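Local atomic coordinates of putative polysaccharide deacetylase (Bdellovibrio bacteriovorus HD100, PDB entry 5JP6), a protein that probably hydrolyses acetyl groups from the N-acetylated sugars of peptidoglycan, as a zinc-binding carbohydrate esterase of family 4. Residues A161-V166 against E325-G330; F299-E304 against I331-D336; A213-A218 against F266-W271. The protein carries 1 engineered substitution. All coordinates share one frame; numbering follows the deposited sequence. Where two conformers were deposited one is given.

Interaction 1: residues A161-V166 against E325-G330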
loop_
_atom_site.group_PDB
_atom_site.type_symbol
_atom_site.label_atom_id
_atom_site.label_comp_id
_atom_site.label_asym_id
_atom_site.label_seq_id
_atom_site.Cartn_x
_atom_site.Cartn_y
_atom_site.Cartn_z
ATOM N N ALA A 161 -11.176 -7.492 13.290
ATOM C CA ALA A 161 -10.243 -6.560 13.895
ATOM C C ALA A 161 -10.531 -5.155 13.411
ATOM O O ALA A 161 -10.502 -4.866 12.187
ATOM C CB ALA A 161 -8.818 -6.943 13.558
ATOM N N VAL A 162 -10.750 -4.278 14.380
ATOM C CA VAL A 162 -10.822 -2.847 14.121
ATOM C C VAL A 162 -9.640 -2.196 14.829
ATOM O O VAL A 162 -8.746 -1.678 14.171
ATOM C CB VAL A 162 -12.183 -2.238 14.541
ATOM C CG1 VAL A 162 -12.153 -0.738 14.318
ATOM C CG2 VAL A 162 -13.299 -2.841 13.691
ATOM N N ARG A 163 -9.623 -2.278 16.160
ATOM C CA ARG A 163 -8.480 -1.853 16.967
ATOM C C ARG A 163 -7.595 -3.040 17.306
ATOM O O ARG A 163 -6.483 -2.858 17.754
ATOM C CB ARG A 163 -8.932 -1.144 18.242
ATOM C CG ARG A 163 -9.626 0.181 17.921
ATOM C CD ARG A 163 -10.198 0.948 19.121
ATOM N NE ARG A 163 -10.713 2.238 18.619
ATOM C CZ ARG A 163 -11.773 2.408 17.785
ATOM N NH1 ARG A 163 -12.558 1.388 17.394
ATOM N NH2 ARG A 163 -12.092 3.626 17.353
ATOM N N GLY A 164 -8.089 -4.262 17.099
ATOM C CA GLY A 164 -7.272 -5.459 17.296
ATOM C C GLY A 164 -7.039 -5.930 18.719
ATOM O O GLY A 164 -6.150 -6.740 18.958
ATOM N N ASP A 165 -7.805 -5.392 19.659
ATOM C CA ASP A 165 -7.758 -5.794 21.077
ATOM C C ASP A 165 -6.394 -5.511 21.714
ATOM O O ASP A 165 -6.002 -6.123 22.715
ATOM C CB ASP A 165 -8.167 -7.262 21.261
ATOM C CG ASP A 165 -9.534 -7.554 20.671
ATOM O OD1 ASP A 165 -10.499 -7.005 21.166
ATOM O OD2 ASP A 165 -9.622 -8.280 19.665
ATOM N N VAL A 166 -5.714 -4.500 21.173
ATOM C CA VAL A 166 -4.432 -4.117 21.728
ATOM C C VAL A 166 -4.595 -3.159 22.923
ATOM O O VAL A 166 -5.682 -2.603 23.162
ATOM C CB VAL A 166 -3.497 -3.496 20.674
ATOM C CG1 VAL A 166 -3.238 -4.490 19.540
ATOM C CG2 VAL A 166 -4.054 -2.195 20.143
ATOM N N GLU A 325 -2.616 9.730 17.834
ATOM C CA GLU A 325 -2.850 10.337 19.139
ATOM C C GLU A 325 -4.318 10.420 19.514
ATOM O O GLU A 325 -4.675 10.184 20.694
ATOM C CB GLU A 325 -2.183 11.712 19.196
ATOM C CG GLU A 325 -0.682 11.704 19.035
ATOM C CD GLU A 325 0.126 11.462 20.290
ATOM O OE1 GLU A 325 -0.389 10.894 21.267
ATOM O OE2 GLU A 325 1.328 11.860 20.278
ATOM N N SER A 326 -5.158 10.739 18.529
ATOM C CA SER A 326 -6.611 10.843 18.693
ATOM C C SER A 326 -7.242 9.515 19.143
ATOM O O SER A 326 -8.083 9.451 20.027
ATOM C CB SER A 326 -7.240 11.156 17.334
ATOM O OG SER A 326 -7.333 12.511 17.170
ATOM N N GLN A 327 -6.832 8.456 18.452
ATOM C CA GLN A 327 -7.326 7.117 18.733
ATOM C C GLN A 327 -6.690 6.494 19.966
ATOM O O GLN A 327 -7.339 5.709 20.664
ATOM C CB GLN A 327 -7.107 6.201 17.522
ATOM C CG GLN A 327 -7.953 6.563 16.341
ATOM C CD GLN A 327 -9.423 6.313 16.603
ATOM O OE1 GLN A 327 -9.812 5.228 17.047
ATOM N NE2 GLN A 327 -10.230 7.314 16.384
ATOM N N GLY A 328 -5.401 6.765 20.180
ATOM C CA GLY A 328 -4.660 6.258 21.331
ATOM C C GLY A 328 -4.068 4.872 21.202
ATOM O O GLY A 328 -3.161 4.503 21.955
ATOM N N ARG A 329 -4.652 4.071 20.306
ATOM C CA ARG A 329 -4.219 2.696 20.058
ATOM C C ARG A 329 -4.927 2.195 18.806
ATOM O O ARG A 329 -5.922 2.783 18.356
ATOM C CB ARG A 329 -4.597 1.772 21.232
ATOM C CG ARG A 329 -6.067 1.371 21.202
ATOM C CD ARG A 329 -6.405 0.522 22.404
ATOM N NE ARG A 329 -6.585 1.301 23.607
ATOM C CZ ARG A 329 -6.837 0.757 24.795
ATOM N NH1 ARG A 329 -6.893 -0.560 24.930
ATOM N NH2 ARG A 329 -7.018 1.531 25.840
ATOM N N GLY A 330 -4.433 1.094 18.257
ATOM C CA GLY A 330 -5.185 0.386 17.227
ATOM C C GLY A 330 -4.382 0.062 16.013
ATOM O O GLY A 330 -3.195 -0.201 16.116
HETATM O O HOH W 1 -9.663 4.131 20.220
#
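R163 and Q327 meet at nearly right angles, the extended arginine ending beside the amide oxygen at the C-terminal end of helix 313-327. R163 NH2 donates to Q327 OE1 at 2.8 Å. The donor lies in the plane of the amide, on a lone pair, but the bond is noticeably bent (134° at the hydrogen), and the guanidinium and amide planes are turned well away from each other. A water gives R163 NE an acceptor at 2.7 Å and donates to Q327 O at 2.8 Å, so the arginine also reaches the last helical turn indirectly. Q327 OE1 takes a further hydrogen bond from N302 ND2, whose amide group also donates to R329 O. Glutamine suits this place because its amide oxygen has two lone pairs, enough to accept from R163 and N302, on a chain long enough to reach both.

A second bond runs the other way across the contact, with 325-330 supplying the donor: in the conformer given, a chain bent at chi3 (78°) brings R329 NH1 to V166 O at 3.0 Å, again on a lone pair in the carbonyl plane. A second conformer was modelled, so this bond is probably not permanent. R329 CB lies 4.1 Å from V166 CG2. That methyl also packs at 3.8 Å against G330 N, and V166 reaches V360 and L362 of strand 358-364 as well. G330, with backbone angles that call for glycine, sets its CA 3.5 Å from R163 O in a CA-H...O contact.

Chain direction changes at G328, whose positive phi ends the helix. The arrangement belongs to the helix-to-strand turn of a parallel beta-alpha-beta unit in the NodB homology domain, here bound to the loop that leads from strand 160-161 into strand 170-176.

Interaction 2: residues F299-E304 against I331-D336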
loop_
_atom_site.group_PDB
_atom_site.type_symbol
_atom_site.label_atom_id
_atom_site.label_comp_id
_atom_site.label_asym_id
_atom_site.label_seq_id
_atom_site.Cartn_x
_atom_site.Cartn_y
_atom_site.Cartn_z
ATOM N N PHE A 299 -9.712 -7.872 8.692
ATOM C CA PHE A 299 -8.981 -6.755 9.295
ATOM C C PHE A 299 -9.452 -5.456 8.670
ATOM O O PHE A 299 -9.181 -5.159 7.489
ATOM C CB PHE A 299 -7.470 -6.947 9.140
ATOM C CG PHE A 299 -6.913 -7.906 10.144
ATOM C CD1 PHE A 299 -7.133 -9.291 10.002
ATOM C CD2 PHE A 299 -6.239 -7.451 11.278
ATOM C CE1 PHE A 299 -6.708 -10.162 10.955
ATOM C CE2 PHE A 299 -5.788 -8.358 12.224
ATOM C CZ PHE A 299 -6.032 -9.708 12.050
ATOM N N ALA A 300 -10.091 -4.635 9.494
ATOM C CA ALA A 300 -10.374 -3.255 9.137
ATOM C C ALA A 300 -9.237 -2.441 9.817
ATOM O O ALA A 300 -8.108 -2.914 9.904
ATOM C CB ALA A 300 -11.768 -2.875 9.598
ATOM N N TRP A 301 -9.498 -1.226 10.257
ATOM C CA TRP A 301 -8.475 -0.347 10.855
ATOM C C TRP A 301 -9.245 0.766 11.585
ATOM O O TRP A 301 -10.437 0.971 11.346
ATOM C CB TRP A 301 -7.526 0.280 9.807
ATOM C CG TRP A 301 -8.245 1.168 8.831
ATOM C CD1 TRP A 301 -8.396 2.529 8.935
ATOM C CD2 TRP A 301 -8.916 0.772 7.646
ATOM N NE1 TRP A 301 -9.148 2.987 7.897
ATOM C CE2 TRP A 301 -9.475 1.935 7.083
ATOM C CE3 TRP A 301 -9.123 -0.459 7.008
ATOM C CZ2 TRP A 301 -10.203 1.905 5.928
ATOM C CZ3 TRP A 301 -9.853 -0.468 5.850
ATOM C CH2 TRP A 301 -10.387 0.702 5.331
ATOM N N ASN A 302 -8.546 1.493 12.459
ATOM C CA ASN A 302 -9.128 2.691 13.072
ATOM C C ASN A 302 -8.266 3.939 12.970
ATOM O O ASN A 302 -8.726 5.015 13.295
ATOM C CB ASN A 302 -9.496 2.457 14.533
ATOM C CG ASN A 302 -8.289 2.229 15.399
ATOM O OD1 ASN A 302 -7.478 1.343 15.147
ATOM N ND2 ASN A 302 -8.149 3.039 16.436
ATOM N N ILE A 303 -7.015 3.780 12.577
ATOM C CA ILE A 303 -6.096 4.912 12.444
ATOM C C ILE A 303 -5.776 5.080 10.947
ATOM O O ILE A 303 -5.068 4.256 10.350
ATOM C CB ILE A 303 -4.798 4.721 13.255
ATOM C CG1 ILE A 303 -5.084 4.583 14.735
ATOM C CG2 ILE A 303 -3.840 5.895 13.011
ATOM C CD1 ILE A 303 -3.958 3.992 15.531
ATOM N N GLU A 304 -6.286 6.168 10.365
ATOM C CA GLU A 304 -6.058 6.488 8.948
ATOM C C GLU A 304 -4.767 7.290 8.772
ATOM O O GLU A 304 -4.470 8.179 9.544
ATOM C CB GLU A 304 -7.251 7.224 8.369
ATOM C CG GLU A 304 -8.288 6.164 7.989
ATOM C CD GLU A 304 -9.701 6.602 7.966
ATOM O OE1 GLU A 304 -9.989 7.795 8.219
ATOM O OE2 GLU A 304 -10.531 5.709 7.687
ATOM N N ILE A 331 -5.083 -0.016 14.885
ATOM C CA ILE A 331 -4.551 -0.522 13.633
ATOM C C ILE A 331 -4.440 0.627 12.653
ATOM O O ILE A 331 -5.428 1.316 12.377
ATOM C CB ILE A 331 -5.421 -1.648 13.054
ATOM C CG1 ILE A 331 -5.420 -2.856 13.989
ATOM C CG2 ILE A 331 -4.958 -2.043 11.651
ATOM C CD1 ILE A 331 -6.354 -3.970 13.582
ATOM N N VAL A 332 -3.221 0.823 12.142
ATOM C CA VAL A 332 -2.928 1.905 11.198
ATOM C C VAL A 332 -2.959 1.385 9.773
ATOM O O VAL A 332 -2.307 0.371 9.484
ATOM C CB VAL A 332 -1.526 2.499 11.452
ATOM C CG1 VAL A 332 -1.283 3.719 10.540
ATOM C CG2 VAL A 332 -1.353 2.869 12.917
ATOM N N LEU A 333 -3.641 2.110 8.896
ATOM C CA LEU A 333 -3.670 1.782 7.462
ATOM C C LEU A 333 -2.654 2.618 6.667
ATOM O O LEU A 333 -2.825 3.845 6.561
ATOM C CB LEU A 333 -5.059 2.053 6.889
ATOM C CG LEU A 333 -5.201 1.797 5.396
ATOM C CD1 LEU A 333 -4.942 0.334 5.015
ATOM C CD2 LEU A 333 -6.576 2.242 4.895
ATOM N N PHE A 334 -1.672 1.922 6.081
ATOM C CA PHE A 334 -0.666 2.492 5.148
ATOM C C PHE A 334 -0.813 1.640 3.857
ATOM O O PHE A 334 -1.376 0.536 3.844
ATOM C CB PHE A 334 0.765 2.387 5.660
ATOM C CG PHE A 334 1.146 3.381 6.743
ATOM C CD1 PHE A 334 1.148 4.783 6.501
ATOM C CD2 PHE A 334 1.575 2.919 7.973
ATOM C CE1 PHE A 334 1.573 5.638 7.483
ATOM C CE2 PHE A 334 2.032 3.795 8.942
ATOM C CZ PHE A 334 1.994 5.136 8.698
ATOM N N HIS A 335 -0.183 2.148 2.802
ATOM C CA HIS A 335 0.026 1.402 1.554
ATOM C C HIS A 335 1.513 1.388 1.235
ATOM O O HIS A 335 2.109 2.455 1.071
ATOM C CB HIS A 335 -0.767 2.043 0.422
ATOM C CG HIS A 335 -2.246 2.043 0.646
ATOM N ND1 HIS A 335 -2.858 2.977 1.458
ATOM C CD2 HIS A 335 -3.216 1.168 0.259
ATOM C CE1 HIS A 335 -4.151 2.682 1.530
ATOM N NE2 HIS A 335 -4.380 1.597 0.812
ATOM N N ASP A 336 2.114 0.197 1.122
ATOM C CA ASP A 336 3.566 0.130 0.866
ATOM C C ASP A 336 3.837 0.430 -0.635
ATOM O O ASP A 336 4.993 0.598 -1.016
ATOM C CB ASP A 336 4.263 -1.150 1.357
ATOM C CG ASP A 336 3.641 -2.415 0.838
ATOM O OD1 ASP A 336 2.389 -2.498 0.871
ATOM O OD2 ASP A 336 4.380 -3.341 0.409
#
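W301 stands over L333 and can be traced outward from its backbone. Its CB rests 3.5 Å from I331 O and 3.9 Å from I331 CG2. With chi1 at 62°, CG is placed between the backbone N and the carbonyl carbon, which swings the indole over strand 330-335: CG meets L333 CB at 3.8 Å, and CE2 meets L333 CD2 at 3.6 Å. CZ2 and, at the far end, CH2 lie against the same leucine methyl. L333 CD2 sits over the face of the six-membered ring of W301, 16° off its normal, a CH-pi contact that uses the broad surface of tryptophan. At the ring edge NE1 donates in plane to E304 OE2 at 3.1 Å, which helps to hold the indole in this rotation.

On the CB side of W301 the two backbones join. N302 OD1 accepts from I331 N at 2.8 Å, an asparagine oxygen standing in for a main-chain carbonyl before the regular pairing begins. I331 O then receives both N302 N and I303 N, and L333 N donates to I303 O at 3.0 Å in a straight bond, as between parallel strands. The branched side chains of I303 and V332 pack together on the other face of the strand pair from L333.

W301 approaches Y280, a zinc ligand, and the nearest atom of the L333 side chain is about 6 Å from the zinc ion. Strand 330-335 is flanked by strand 303-304 on one edge and 170-176 on the other. I303 faces helix 313-327 through N323 and V324, whereas I331 and L333 touch R277 of strand 275-277.

Interaction 3: residues A213-A218 against F266-W271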
loop_
_atom_site.group_PDB
_atom_site.type_symbol
_atom_site.label_atom_id
_atom_site.label_comp_id
_atom_site.label_asym_id
_atom_site.label_seq_id
_atom_site.Cartn_x
_atom_site.Cartn_y
_atom_site.Cartn_z
ATOM N N ALA A 213 10.462 -9.578 -3.892
ATOM C CA ALA A 213 10.174 -8.614 -2.847
ATOM C C ALA A 213 9.284 -9.236 -1.776
ATOM O O ALA A 213 9.522 -9.031 -0.590
ATOM C CB ALA A 213 9.540 -7.348 -3.418
ATOM N N LEU A 214 8.299 -10.037 -2.184
ATOM C CA LEU A 214 7.439 -10.689 -1.201
ATOM C C LEU A 214 8.272 -11.629 -0.295
ATOM O O LEU A 214 8.062 -11.694 0.914
ATOM C CB LEU A 214 6.289 -11.439 -1.857
ATOM C CG LEU A 214 5.215 -11.910 -0.880
ATOM C CD1 LEU A 214 4.380 -10.736 -0.382
ATOM C CD2 LEU A 214 4.339 -12.973 -1.544
ATOM N N LYS A 215 9.196 -12.369 -0.911
ATOM C CA LYS A 215 10.067 -13.221 -0.133
ATOM C C LYS A 215 10.893 -12.441 0.899
ATOM O O LYS A 215 11.135 -12.939 1.999
ATOM C CB LYS A 215 10.947 -14.051 -1.028
ATOM C CG LYS A 215 10.198 -15.084 -1.881
ATOM C CD LYS A 215 11.172 -15.919 -2.692
ATOM C CE LYS A 215 10.404 -16.866 -3.584
ATOM N NZ LYS A 215 11.352 -17.723 -4.331
ATOM N N ARG A 216 11.341 -11.233 0.552
ATOM C CA ARG A 216 12.062 -10.410 1.530
ATOM C C ARG A 216 11.172 -9.958 2.651
ATOM O O ARG A 216 11.629 -9.907 3.792
ATOM C CB ARG A 216 12.742 -9.217 0.860
ATOM C CG ARG A 216 13.813 -9.678 -0.173
ATOM C CD ARG A 216 14.621 -8.506 -0.729
ATOM N NE ARG A 216 13.884 -7.634 -1.638
ATOM C CZ ARG A 216 13.785 -7.832 -2.941
ATOM N NH1 ARG A 216 14.319 -8.917 -3.486
ATOM N NH2 ARG A 216 13.132 -6.968 -3.711
ATOM N N VAL A 217 9.911 -9.632 2.358
ATOM C CA VAL A 217 8.967 -9.297 3.433
ATOM C C VAL A 217 8.860 -10.505 4.381
ATOM O O VAL A 217 8.961 -10.345 5.599
ATOM C CB VAL A 217 7.562 -8.923 2.897
ATOM C CG1 VAL A 217 6.572 -8.694 4.033
ATOM C CG2 VAL A 217 7.601 -7.720 1.950
ATOM N N ALA A 218 8.659 -11.696 3.813
ATOM C CA ALA A 218 8.508 -12.928 4.599
ATOM C C ALA A 218 9.755 -13.167 5.491
ATOM O O ALA A 218 9.646 -13.503 6.679
ATOM C CB ALA A 218 8.235 -14.122 3.720
ATOM N N PHE A 266 0.511 -17.630 -1.324
ATOM C CA PHE A 266 0.815 -19.041 -1.073
ATOM C C PHE A 266 1.712 -19.637 -2.153
ATOM O O PHE A 266 2.660 -20.365 -1.859
ATOM C CB PHE A 266 -0.458 -19.836 -0.954
ATOM C CG PHE A 266 -0.247 -21.309 -0.750
ATOM C CD1 PHE A 266 0.118 -21.797 0.477
ATOM C CD2 PHE A 266 -0.342 -22.191 -1.812
ATOM C CE1 PHE A 266 0.323 -23.153 0.670
ATOM C CE2 PHE A 266 -0.133 -23.531 -1.627
ATOM C CZ PHE A 266 0.228 -24.003 -0.392
ATOM N N ASP A 267 1.417 -19.304 -3.410
ATOM C CA ASP A 267 2.210 -19.822 -4.521
ATOM C C ASP A 267 3.678 -19.387 -4.450
ATOM O O ASP A 267 4.558 -20.134 -4.921
ATOM C CB ASP A 267 1.605 -19.404 -5.844
ATOM C CG ASP A 267 0.315 -20.123 -6.178
ATOM O OD1 ASP A 267 -0.046 -21.130 -5.513
ATOM O OD2 ASP A 267 -0.373 -19.638 -7.124
ATOM N N VAL A 268 3.941 -18.208 -3.875
ATOM C CA VAL A 268 5.331 -17.737 -3.721
ATOM C C VAL A 268 6.001 -18.329 -2.479
ATOM O O VAL A 268 7.138 -18.831 -2.545
ATOM C CB VAL A 268 5.409 -16.206 -3.694
ATOM C CG1 VAL A 268 6.831 -15.703 -3.417
ATOM C CG2 VAL A 268 4.900 -15.616 -5.024
ATOM N N LEU A 269 5.296 -18.284 -1.349
ATOM C CA LEU A 269 5.900 -18.544 -0.051
ATOM C C LEU A 269 5.710 -19.954 0.500
ATOM O O LEU A 269 6.501 -20.378 1.354
ATOM C CB LEU A 269 5.318 -17.592 0.995
ATOM C CG LEU A 269 5.499 -16.105 0.741
ATOM C CD1 LEU A 269 4.800 -15.315 1.822
ATOM C CD2 LEU A 269 6.974 -15.728 0.663
ATOM N N GLY A 270 4.670 -20.658 0.041
ATOM C CA GLY A 270 4.295 -21.905 0.651
ATOM C C GLY A 270 3.435 -21.736 1.889
ATOM O O GLY A 270 3.100 -22.694 2.582
ATOM N N TRP A 271 3.035 -20.497 2.148
ATOM C CA TRP A 271 2.119 -20.183 3.221
ATOM C C TRP A 271 1.510 -18.810 2.950
ATOM O O TRP A 271 1.983 -18.065 2.103
ATOM C CB TRP A 271 2.819 -20.206 4.571
ATOM C CG TRP A 271 4.028 -19.303 4.684
ATOM C CD1 TRP A 271 5.328 -19.666 4.565
ATOM C CD2 TRP A 271 4.034 -17.922 5.031
ATOM N NE1 TRP A 271 6.172 -18.592 4.790
ATOM C CE2 TRP A 271 5.391 -17.497 5.086
ATOM C CE3 TRP A 271 3.027 -16.997 5.332
ATOM C CZ2 TRP A 271 5.757 -16.187 5.452
ATOM C CZ3 TRP A 271 3.377 -15.701 5.648
ATOM C CH2 TRP A 271 4.735 -15.295 5.694
HETATM O O HOH W 2 8.529 -19.337 -4.828
#
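Apolar packing of helix 211-219 against the C-terminal end of helix 251-269 makes this contact, on the surface of the deacetylase domain. L214, whose first torsion (-169°) carries CG opposite the backbone N, sends CD2 into the angle between two neighbours: it lies 4.0 Å from V268 CB and equally far from L269 CG. One turn further on, A218 CB touches L269 CD2 at 3.7 Å; the small alanine lets both the leucine and W271 come close to the helix. W271 CZ2 approaches the same CB at 3.7 Å, obliquely, while L269 CD1 lies over one face of the W271 indole, toward its rim.

K215 serves the outer rim with its carbon chain. Extended beyond CG, it runs across V268 CG1, which touches both CG (3.8 Å) and CE of the lysine. Its NZ reaches a water only weakly, and that water donates to V268 O at 2.7 Å. A lysine fits here because its methylenes cover the valine while its charge remains at the surface.

Helix 251-269 ends at L269; G270, the next residue, has positive phi and still donates its N to F266 O, after which the chain leaves the helix and the end of the W271 ring comes up to A218. Behind both helices lies strand 223-227, where I224 touches L214, A218 and L269. V207 of helix 204-209 packs on L214 and V268, and K370 meets W271 in a cation-pi contact.

In the fold
Interactions 1 and 2 share one beta-alpha-beta unit: interaction 2 joins its two strands, 303-304 and 330-335, and interaction 1 ties its helix-to-strand turn to the loop 161-166. They touch directly, through A161 O to A300 N and through the amides of Q327 and N302, and their segments alternate along the chain. Interaction 2 is the buried one, combining strand pairing and apolar packing near the zinc site. Interaction 1, at the partly buried end of the unit, relies on arginines, carbonyl oxygens and water. Interaction 3 is a separate surface contact between two other helices, almost wholly apolar; its nearest atoms are about 6 Å from interaction 2 and about 17 Å from interaction 1.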